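PDB 6L19: PncC family amidohydrolase from Enterobacter asburiae, which probably hydrolyses the amide of nicotinamide mononucleotide to give nicotinate mononucleotide and ammonia, as in related PncC enzymes. Local coordinates for residues 102-107 / 160-165; 127-132 / 136-141. The protein carries 3 engineered substitutions. One frame throughout, in Å; residues are numbered along the deposited sequence.

Interaction 1: residues 102-107 / 160-165; sequences ADISIA and AELLAA
Ile104 and Ile106 meet Leu162 through methyl groups alone, so no flat group of either segment has a face or an edge in this contact. The nearby flat group is the indole of Trp130, from the next strand. Glu161 CB lies over one face of it, at the rim, 3.4 Å from Trp130 CZ2. Leu162 and Ile106 approach obliquely, from opposite sides of its plane. The motif is a helix packed on a beta sheet within a three-layer alpha/beta/alpha fold. Helix 147-165 covers one face of the mixed sheet, and strand 104-110 is its middle strand. CA of Ile106 and CA of Leu162 are 8.4 Å apart, so side chains span the gap between the layers.

Within 160-165, Leu162 is the residue that reaches the two isoleucines. Its CG is anti to the backbone N (chi1 178°), which carries the branched end toward the sheet. Ile104 and Ile106 both point at the helix. Ser105, between them, points to the other face, where its OG is hydrogen-bonded to Ala93 O of helix 86-100.

Each isoleucine uses a different branch. Ile104 offers its short branch, and CG2 lies 4.1 Å from Leu162 CD1. Ile106 offers the end of its long branch. That chain is extended beyond CG1 (chi2 169°), so CD1 is the atom that arrives. The contact is small and wholly buried, with 122 Å² covered on the two sides together. No hydrogen bond crosses it. Leu19 and Leu30 also touch Leu162, and Leu23 touches Ile104, so the three residues belong to a wider apolar core. Leu162 CD2 touches both isoleucines, at 4.0 Å from Ile106 CD1 and 4.1 Å from Ile104 CG2.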
loop_
_atom_site.group_PDB
_atom_site.type_symbol
_atom_site.label_atom_id
_atom_site.label_comp_id
_atom_site.label_asym_id
_atom_site.label_seq_id
_atom_site.Cartn_x
_atom_site.Cartn_y
_atom_site.Cartn_z
ATOM N N ALA A 102 13.411 3.874 6.917
ATOM C CA ALA A 102 13.672 2.447 6.854
ATOM C C ALA A 102 15.128 2.180 6.483
ATOM O O ALA A 102 15.849 3.059 6.007
ATOM C CB ALA A 102 12.728 1.779 5.846
ATOM N N ASP A 103 15.557 0.937 6.712
ATOM C CA ASP A 103 16.895 0.535 6.289
ATOM C C ASP A 103 16.921 0.097 4.836
ATOM O O ASP A 103 17.940 0.261 4.153
ATOM C CB ASP A 103 17.402 -0.610 7.160
ATOM C CG ASP A 103 17.494 -0.224 8.631
ATOM O OD1 ASP A 103 18.272 0.700 8.938
ATOM O OD2 ASP A 103 16.778 -0.825 9.469
ATOM N N ILE A 104 15.824 -0.486 4.367
ATOM C CA ILE A 104 15.749 -1.138 3.063
ATOM C C ILE A 104 14.438 -0.741 2.409
ATOM O O ILE A 104 13.397 -0.693 3.072
ATOM C CB ILE A 104 15.848 -2.670 3.205
ATOM C CG1 ILE A 104 17.201 -3.059 3.795
ATOM C CG2 ILE A 104 15.634 -3.373 1.863
ATOM C CD1 ILE A 104 17.340 -4.565 4.022
ATOM N N SER A 105 14.487 -0.438 1.114
ATOM C CA SER A 105 13.285 -0.151 0.352
ATOM C C SER A 105 13.283 -0.943 -0.946
ATOM O O SER A 105 14.335 -1.255 -1.506
ATOM C CB SER A 105 13.147 1.348 0.047
ATOM O OG SER A 105 14.216 1.778 -0.769
ATOM N N ILE A 106 12.077 -1.278 -1.404
ATOM C CA ILE A 106 11.829 -1.865 -2.712
ATOM C C ILE A 106 10.904 -0.917 -3.448
ATOM O O ILE A 106 9.896 -0.477 -2.888
ATOM C CB ILE A 106 11.172 -3.261 -2.613
ATOM C CG1 ILE A 106 11.978 -4.202 -1.716
ATOM C CG2 ILE A 106 10.982 -3.872 -4.005
ATOM C CD1 ILE A 106 11.207 -5.513 -1.377
ATOM N N ALA A 107 11.240 -0.598 -4.688
ATOM C CA ALA A 107 10.351 0.154 -5.558
ATOM C C ALA A 107 10.086 -0.675 -6.803
ATOM O O ALA A 107 11.002 -1.301 -7.350
ATOM C CB ALA A 107 10.945 1.516 -5.969
ATOM N N ALA A 160 12.233 -12.433 -3.908
ATOM C CA ALA A 160 13.299 -13.404 -4.102
ATOM C C ALA A 160 14.644 -12.711 -4.284
ATOM O O ALA A 160 15.660 -13.168 -3.747
ATOM C CB ALA A 160 12.972 -14.299 -5.302
ATOM N N GLU A 161 14.670 -11.604 -5.037
ATOM C CA GLU A 161 15.928 -10.890 -5.250
ATOM C C GLU A 161 16.434 -10.242 -3.966
ATOM O O GLU A 161 17.647 -10.222 -3.721
ATOM C CB GLU A 161 15.774 -9.831 -6.341
ATOM C CG GLU A 161 15.783 -10.405 -7.737
ATOM C CD GLU A 161 17.163 -10.913 -8.146
ATOM O OE1 GLU A 161 18.118 -10.106 -8.187
ATOM O OE2 GLU A 161 17.284 -12.124 -8.416
ATOM N N LEU A 162 15.539 -9.681 -3.150
ATOM C CA LEU A 162 15.991 -9.135 -1.872
ATOM C C LEU A 162 16.568 -10.244 -1.004
ATOM O O LEU A 162 17.655 -10.099 -0.441
ATOM C CB LEU A 162 14.853 -8.417 -1.138
ATOM C CG LEU A 162 15.254 -7.856 0.236
ATOM C CD1 LEU A 162 16.527 -6.959 0.135
ATOM C CD2 LEU A 162 14.094 -7.088 0.902
ATOM N N LEU A 163 15.865 -11.378 -0.916
ATOM C CA LEU A 163 16.376 -12.500 -0.132
ATOM C C LEU A 163 17.721 -12.981 -0.674
ATOM O O LEU A 163 18.636 -13.290 0.101
ATOM C CB LEU A 163 15.344 -13.634 -0.108
ATOM C CG LEU A 163 15.536 -14.794 0.875
ATOM C CD1 LEU A 163 15.503 -14.322 2.328
ATOM C CD2 LEU A 163 14.472 -15.862 0.628
ATOM N N ALA A 164 17.877 -13.007 -2.001
ATOM C CA ALA A 164 19.159 -13.381 -2.594
ATOM C C ALA A 164 20.267 -12.410 -2.195
ATOM O O ALA A 164 21.379 -12.828 -1.852
ATOM C CB ALA A 164 19.042 -13.437 -4.113
ATOM N N ALA A 165 19.987 -11.104 -2.266
ATOM C CA ALA A 165 20.961 -10.086 -1.878
ATOM C C ALA A 165 21.408 -10.227 -0.430
ATOM O O ALA A 165 22.506 -9.786 -0.087
ATOM C CB ALA A 165 20.374 -8.690 -2.093
#

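Interaction 2: residues 127-132 / 136-141. Engineered in segment 136-141: Glu137 (natural residue Gln), Met141 (natural residue Val).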
loop_
_atom_site.group_PDB
_atom_site.type_symbol
_atom_site.label_atom_id
_atom_site.label_comp_id
_atom_site.label_asym_id
_atom_site.label_seq_id
_atom_site.Cartn_x
_atom_site.Cartn_y
_atom_site.Cartn_z
ATOM N N CYS A 127 10.223 -2.637 -13.900
ATOM C CA CYS A 127 11.496 -2.218 -13.329
ATOM C C CYS A 127 11.442 -2.274 -11.808
ATOM O O CYS A 127 10.409 -1.992 -11.185
ATOM C CB CYS A 127 11.874 -0.794 -13.763
ATOM S SG CYS A 127 12.137 -0.632 -15.555
ATOM N N PHE A 128 12.578 -2.612 -11.225
ATOM C CA PHE A 128 12.726 -2.849 -9.800
ATOM C C PHE A 128 13.936 -2.095 -9.285
ATOM O O PHE A 128 14.965 -2.044 -9.962
ATOM C CB PHE A 128 12.940 -4.342 -9.508
ATOM C CG PHE A 128 11.812 -5.235 -9.973
ATOM C CD1 PHE A 128 11.750 -5.679 -11.293
ATOM C CD2 PHE A 128 10.828 -5.650 -9.080
ATOM C CE1 PHE A 128 10.708 -6.514 -11.720
ATOM C CE2 PHE A 128 9.785 -6.476 -9.487
ATOM C CZ PHE A 128 9.722 -6.915 -10.814
ATOM N N ALA A 129 13.830 -1.549 -8.070
ATOM C CA ALA A 129 14.992 -1.066 -7.339
ATOM C C ALA A 129 14.952 -1.626 -5.928
ATOM O O ALA A 129 13.888 -1.697 -5.309
ATOM C CB ALA A 129 15.054 0.490 -7.280
ATOM N N TRP A 130 16.115 -2.030 -5.429
ATOM C CA TRP A 130 16.298 -2.407 -4.034
ATOM C C TRP A 130 17.372 -1.499 -3.459
ATOM O O TRP A 130 18.513 -1.521 -3.928
ATOM C CB TRP A 130 16.716 -3.874 -3.894
ATOM C CG TRP A 130 15.778 -4.882 -4.535
ATOM C CD1 TRP A 130 14.818 -5.628 -3.906
ATOM C CD2 TRP A 130 15.759 -5.287 -5.917
ATOM N NE1 TRP A 130 14.180 -6.449 -4.822
ATOM C CE2 TRP A 130 14.747 -6.261 -6.056
ATOM C CE3 TRP A 130 16.493 -4.907 -7.049
ATOM C CZ2 TRP A 130 14.448 -6.860 -7.285
ATOM C CZ3 TRP A 130 16.204 -5.508 -8.260
ATOM C CH2 TRP A 130 15.190 -6.480 -8.369
ATOM N N ASN A 131 17.008 -0.688 -2.475
ATOM C CA ASN A 131 17.942 0.203 -1.799
ATOM C C ASN A 131 18.188 -0.417 -0.427
ATOM O O ASN A 131 17.279 -0.457 0.406
ATOM C CB ASN A 131 17.371 1.618 -1.700
ATOM C CG ASN A 131 18.327 2.606 -1.019
ATOM O OD1 ASN A 131 19.081 2.240 -0.132
ATOM N ND2 ASN A 131 18.282 3.868 -1.442
ATOM N N ILE A 132 19.400 -0.925 -0.212
ATOM C CA ILE A 132 19.788 -1.578 1.036
ATOM C C ILE A 132 20.779 -0.648 1.725
ATOM O O ILE A 132 21.943 -0.551 1.313
ATOM C CB ILE A 132 20.397 -2.963 0.795
ATOM C CG1 ILE A 132 19.378 -3.898 0.136
ATOM C CG2 ILE A 132 20.947 -3.539 2.117
ATOM C CD1 ILE A 132 20.001 -5.175 -0.422
ATOM N N THR A 136 21.902 0.888 -4.030
ATOM C CA THR A 136 20.750 0.506 -4.832
ATOM C C THR A 136 21.179 -0.410 -5.966
ATOM O O THR A 136 22.159 -0.133 -6.661
ATOM C CB THR A 136 20.035 1.741 -5.378
ATOM O OG1 THR A 136 19.733 2.621 -4.285
ATOM C CG2 THR A 136 18.725 1.358 -6.075
ATOM N N GLU A 137 20.462 -1.513 -6.113
ATOM C CA GLU A 137 20.516 -2.392 -7.271
ATOM C C GLU A 137 19.222 -2.211 -8.058
ATOM O O GLU A 137 18.158 -1.997 -7.468
ATOM C CB GLU A 137 20.678 -3.860 -6.824
ATOM C CG GLU A 137 20.264 -4.919 -7.858
ATOM C CD GLU A 137 20.120 -6.353 -7.288
ATOM O OE1 GLU A 137 20.263 -6.553 -6.052
ATOM O OE2 GLU A 137 19.867 -7.284 -8.100
ATOM N N THR A 138 19.301 -2.270 -9.384
ATOM C CA THR A 138 18.104 -2.181 -10.209
ATOM C C THR A 138 18.099 -3.312 -11.229
ATOM O O THR A 138 19.158 -3.822 -11.624
ATOM C CB THR A 138 17.993 -0.840 -10.961
ATOM O OG1 THR A 138 19.116 -0.705 -11.834
ATOM C CG2 THR A 138 17.932 0.361 -9.998
ATOM N N ARG A 139 16.901 -3.680 -11.675
ATOM C CA ARG A 139 16.775 -4.648 -12.752
ATOM C C ARG A 139 15.479 -4.401 -13.500
ATOM O O ARG A 139 14.523 -3.826 -12.967
ATOM C CB ARG A 139 16.823 -6.088 -12.235
ATOM C CG ARG A 139 18.178 -6.752 -12.431
ATOM C CD ARG A 139 18.625 -7.455 -11.162
ATOM N NE ARG A 139 20.010 -7.909 -11.231
ATOM C CZ ARG A 139 21.067 -7.108 -11.158
ATOM N NH1 ARG A 139 20.907 -5.802 -11.018
ATOM N NH2 ARG A 139 22.289 -7.616 -11.224
ATOM N N THR A 140 15.465 -4.850 -14.751
ATOM C CA THR A 140 14.289 -4.790 -15.607
ATOM C C THR A 140 13.938 -6.208 -16.037
ATOM O O THR A 140 14.823 -6.991 -16.394
ATOM C CB THR A 140 14.525 -3.899 -16.830
ATOM O OG1 THR A 140 14.857 -2.574 -16.399
ATOM C CG2 THR A 140 13.279 -3.840 -17.702
ATOM N N MET A 141 12.659 -6.549 -15.974
ATOM C CA MET A 141 12.191 -7.872 -16.358
ATOM C C MET A 141 11.036 -7.708 -17.332
ATOM O O MET A 141 10.268 -6.748 -17.250
ATOM C CB MET A 141 11.706 -8.680 -15.143
ATOM C CG MET A 141 12.783 -9.096 -14.148
ATOM S SD MET A 141 14.129 -10.102 -14.779
ATOM C CE MET A 141 13.410 -11.692 -14.520
HETATM O O HOH W 1 17.685 4.366 -4.261
#
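Strands 127-132 and 136-141 run antiparallel at 167°, their axes 4.6 Å apart, as the two arms of a beta hairpin in which Phe128 with Arg139 and Trp130 with Glu137 are the hydrogen-bonded pairs.

Phe128, Trp130, Glu137 and Arg139 share one face. The Trp130 indole leans over the partner strand, with Glu137 O at its edge, 3.4 Å from CE3. The engineered Glu137 lays CG 3.9 Å from the same CE3, its carboxylate turned 43° from the ring. Trp130 NE1 is hydrogen-bonded to Ser158 O of helix 147-165.

On the other face, Ala129 CB touches the CG2 methyls of Thr136 and Thr138. Water 1 joins Asn131 ND2 (2.9 Å) to Thr136 OG1 (2.7 Å), while Asn131 OD1 takes the N-H of Gly134 in the turn.

Four backbone bonds satisfy the amides of both hydrogen-bonded pairs, and Trp130 N to Glu137 O, at 2.9 Å, is the straightest of them (168° at the hydrogen). The pairing therefore rests on the main chain, and the polar ends of Asn131 and Thr136 are joined through water.

How the interactions relate
The two interactions share one sheet, and their centres are 9 Å apart. Strands 104-110 and 125-132 are antiparallel neighbours. Ser105 N to Asn131 O and Ala107 O to Ala129 N, both 2.9 Å, are probable hydrogen bonds between them. Interaction 2 is nested in the chain between the segments of interaction 1, since residues 127-141 all lie between 107 and 160. Trp130 ties them together, because its side chain reaches both segments of interaction 1. Engineered Glu137 also brings its OE2 near Glu161 OE1, a close pair of like charges. The bound sodium ion lies about 12 Å from the Cys127 side chain.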